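Local coordinates for extracellular ligand-binding receptor (PDB 3SG0), which probably serves as the periplasmic solute-binding component of an ABC transporter for aromatic acids, holding benzoyl-formic acid in this crystal, at residues E270-A275 with K286-F291. Residues are numbered along the deposited sequence; the frame is centred on the assembly and turned at random.
Sequences EAFSGA and KVKARF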
ATOM      1  N   GLU A 270      -1.890   7.155  -5.643  1.00  8.52           N
ATOM      2  CA  GLU A 270      -2.890   7.705  -4.740  1.00  8.75           C
ATOM      3  C   GLU A 270      -2.956   9.223  -4.754  1.00  8.53           C
ATOM      4  O   GLU A 270      -1.978   9.901  -5.071  1.00  8.95           O
ATOM      5  CB  GLU A 270      -2.606   7.251  -3.303  1.00  9.23           C
ATOM      6  CG  GLU A 270      -2.879   5.785  -3.027  1.00  9.22           C
ATOM      7  CD  GLU A 270      -1.848   4.849  -3.631  1.00  8.46           C
ATOM      8  OE1 GLU A 270      -0.636   4.995  -3.354  1.00  9.33           O
ATOM      9  OE2 GLU A 270      -2.282   3.942  -4.370  1.00  9.37           O
ATOM     10  N   ALA A 271      -4.101   9.745  -4.325  1.00  8.29           N
ATOM     11  CA  ALA A 271      -4.308  11.185  -4.212  1.00  9.30           C
ATOM     12  C   ALA A 271      -3.180  11.856  -3.453  1.00  8.67           C
ATOM     13  O   ALA A 271      -2.727  12.930  -3.839  1.00  9.98           O
ATOM     14  CB  ALA A 271      -5.634  11.472  -3.538  1.00 10.39           C
ATOM     15  N   PHE A 272      -2.718  11.226  -2.376  1.00  8.84           N
ATOM     16  CA  PHE A 272      -1.635  11.778  -1.558  1.00  9.14           C
ATOM     17  C   PHE A 272      -0.465  12.232  -2.423  1.00  8.88           C
ATOM     18  O   PHE A 272       0.128  13.289  -2.181  1.00 10.20           O
ATOM     19  CB  PHE A 272      -1.188  10.701  -0.563  1.00  9.56           C
ATOM     20  CG  PHE A 272      -0.029  11.083   0.335  1.00  8.94           C
ATOM     21  CD1 PHE A 272      -0.253  11.438   1.663  1.00  9.76           C
ATOM     22  CD2 PHE A 272       1.279  11.008  -0.116  1.00  9.67           C
ATOM     23  CE1 PHE A 272       0.807  11.733   2.511  1.00 10.77           C
ATOM     24  CE2 PHE A 272       2.341  11.311   0.733  1.00  9.87           C
ATOM     25  CZ  PHE A 272       2.098  11.676   2.047  1.00 10.35           C
ATOM     26  N   SER A 273      -0.109  11.425  -3.416  1.00  8.94           N
ATOM     27  CA  SER A 273       1.071  11.712  -4.231  1.00 10.21           C
ATOM     28  C   SER A 273       0.882  12.886  -5.178  1.00 10.55           C
ATOM     29  O   SER A 273       1.855  13.522  -5.584  1.00 11.32           O
ATOM     30  CB  SER A 273       1.463  10.479  -5.039  1.00 10.24           C
ATOM     31  OG  SER A 273       1.762   9.386  -4.185  1.00  9.62           O
ATOM     32  N   GLY A 274      -0.364  13.143  -5.561  1.00 10.31           N
ATOM     33  CA  GLY A 274      -0.661  14.246  -6.452  1.00 11.53           C
ATOM     34  C   GLY A 274      -1.280  15.448  -5.766  1.00 10.37           C
ATOM     35  O   GLY A 274      -1.713  16.386  -6.433  1.00 11.34           O
ATOM     36  N   ALA A 275      -1.315  15.439  -4.439  1.00 11.58           N
ATOM     37  CA  ALA A 275      -2.117  16.412  -3.705  1.00 10.81           C
ATOM     38  C   ALA A 275      -1.671  17.846  -3.938  1.00 12.52           C
ATOM     39  O   ALA A 275      -2.498  18.755  -3.962  1.00 12.43           O
ATOM     40  CB  ALA A 275      -2.096  16.095  -2.220  1.00 12.54           C
ATOM     41  N   LYS A 286      -6.747  18.478   2.513  1.00 13.30           N
ATOM     42  CA  LYS A 286      -7.111  18.619   3.915  0.51 13.95           C
ATOM     43  C   LYS A 286      -6.736  17.376   4.717  1.00 13.02           C
ATOM     44  O   LYS A 286      -6.144  17.472   5.796  1.00 14.13           O
ATOM     45  CB  LYS A 286      -8.609  18.894   4.050  0.51 15.48           C
ATOM     46  CG  LYS A 286      -9.103  18.992   5.486  0.51 16.46           C
ATOM     47  CD  LYS A 286     -10.614  19.185   5.525  0.51 24.54           C
ATOM     48  CE  LYS A 286     -11.180  18.936   6.917  0.51 29.24           C
ATOM     49  NZ  LYS A 286     -11.461  20.195   7.660  0.51 33.28           N
ATOM     50  N   VAL A 287      -7.075  16.204   4.195  1.00 12.31           N
ATOM     51  CA  VAL A 287      -6.783  14.979   4.928  1.00 11.46           C
ATOM     52  C   VAL A 287      -5.287  14.697   4.955  1.00 11.47           C
ATOM     53  O   VAL A 287      -4.794  14.051   5.884  1.00 12.22           O
ATOM     54  CB  VAL A 287      -7.601  13.765   4.420  1.00 12.28           C
ATOM     55  CG1 VAL A 287      -9.089  14.066   4.507  1.00 14.84           C
ATOM     56  CG2 VAL A 287      -7.204  13.373   3.002  1.00 12.35           C
ATOM     57  N   LYS A 288      -4.559  15.187   3.957  1.00 10.46           N
ATOM     58  CA  LYS A 288      -3.109  15.062   3.965  1.00 10.76           C
ATOM     59  C   LYS A 288      -2.496  15.962   5.029  1.00 11.75           C
ATOM     60  O   LYS A 288      -1.588  15.544   5.751  1.00 12.18           O
ATOM     61  CB  LYS A 288      -2.520  15.360   2.585  1.00 10.42           C
ATOM     62  CG  LYS A 288      -1.005  15.228   2.530  1.00 11.29           C
ATOM     63  CD  LYS A 288      -0.472  15.278   1.098  1.00 10.59           C
ATOM     64  CE  LYS A 288       1.028  15.049   1.068  1.00 11.10           C
ATOM     65  NZ  LYS A 288       1.544  14.971  -0.321  1.00 11.16           N
ATOM     66  N   ALA A 289      -2.996  17.189   5.141  1.00 12.24           N
ATOM     67  CA  ALA A 289      -2.463  18.124   6.124  1.00 13.39           C
ATOM     68  C   ALA A 289      -2.649  17.599   7.542  1.00 13.80           C
ATOM     69  O   ALA A 289      -1.771  17.775   8.381  1.00 14.99           O
ATOM     70  CB  ALA A 289      -3.101  19.496   5.960  1.00 15.20           C
ATOM     71  N   ARG A 290      -3.779  16.963   7.824  1.00 13.86           N
ATOM     72  CA  ARG A 290      -4.022  16.403   9.152  0.58 16.18           C
ATOM     73  C   ARG A 290      -2.941  15.390   9.514  1.00 14.71           C
ATOM     74  O   ARG A 290      -2.404  15.393  10.626  1.00 14.79           O
ATOM     75  CB  ARG A 290      -5.397  15.735   9.224  0.58 18.39           C
ATOM     76  CG  ARG A 290      -6.569  16.696   9.247  0.58 24.76           C
ATOM     77  CD  ARG A 290      -7.863  15.967   9.578  0.58 30.40           C
ATOM     78  NE  ARG A 290      -7.790  15.279  10.865  0.58 33.61           N
ATOM     79  CZ  ARG A 290      -7.716  13.960  11.012  0.58 32.47           C
ATOM     80  NH1 ARG A 290      -7.715  13.170   9.947  0.58 29.60           N
ATOM     81  NH2 ARG A 290      -7.652  13.429  12.225  0.58 34.48           N
ATOM     82  N   PHE A 291      -2.624  14.508   8.570  1.00 11.93           N
ATOM     83  CA  PHE A 291      -1.585  13.509   8.775  1.00 11.86           C
ATOM     84  C   PHE A 291      -0.211  14.147   8.900  1.00 11.90           C
ATOM     85  O   PHE A 291       0.531  13.867   9.845  1.00 11.89           O
ATOM     86  CB  PHE A 291      -1.595  12.514   7.616  1.00 10.97           C
ATOM     87  CG  PHE A 291      -0.358  11.662   7.520  1.00 10.29           C
ATOM     88  CD1 PHE A 291      -0.009  10.786   8.537  1.00  9.79           C
ATOM     89  CD2 PHE A 291       0.444  11.716   6.389  1.00 11.28           C
ATOM     90  CE1 PHE A 291       1.118   9.987   8.425  1.00 10.55           C
ATOM     91  CE2 PHE A 291       1.559  10.920   6.270  1.00 11.22           C
ATOM     92  CZ  PHE A 291       1.903  10.053   7.290  1.00 10.61           C
TER
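Lys-288 reaches from helix 283-298 across to Phe-272 on the short helical turn 271-274, joining two elements within the periplasmic-binding-protein fold by a hydrogen bond and a cation-pi contact. Along the longer helix, Lys-288 comes first, its CG anti to the backbone N (chi1 -179°) and the chain extended beyond, which carries the ammonium group over one face of the Phe-272 ring. CE of Lys-288 sits over the middle of that ring, a CH-pi contact 3.7 Å from its centroid. NZ of Lys-288 stands 3.9 Å from the same centroid. This NZ also donates to Phe-272 O at 2.9 Å, with a C=O...N angle of 150° and a tilt of 24° from the carbonyl plane, and forms a salt bridge with Glu-276 OE2, just past the turn. On its way, CD brushes the methyl of Ala-275. Cutting the side chain back to an alanine is likely to leave the Glu-276 carboxylate without this cationic mate, Phe-272 O without its NZ donor and that ring face without the lysine chain. One turn further on, Phe-291 meets the same ring at its edge, the two side chains crossing at about a right angle; Trp-312 and Val-309 of helix 306-328 also touch Phe-291. Here CD2 of Phe-291 lies 3.9 Å from CE1 of Phe-272, near the plane of the Phe-272 ring.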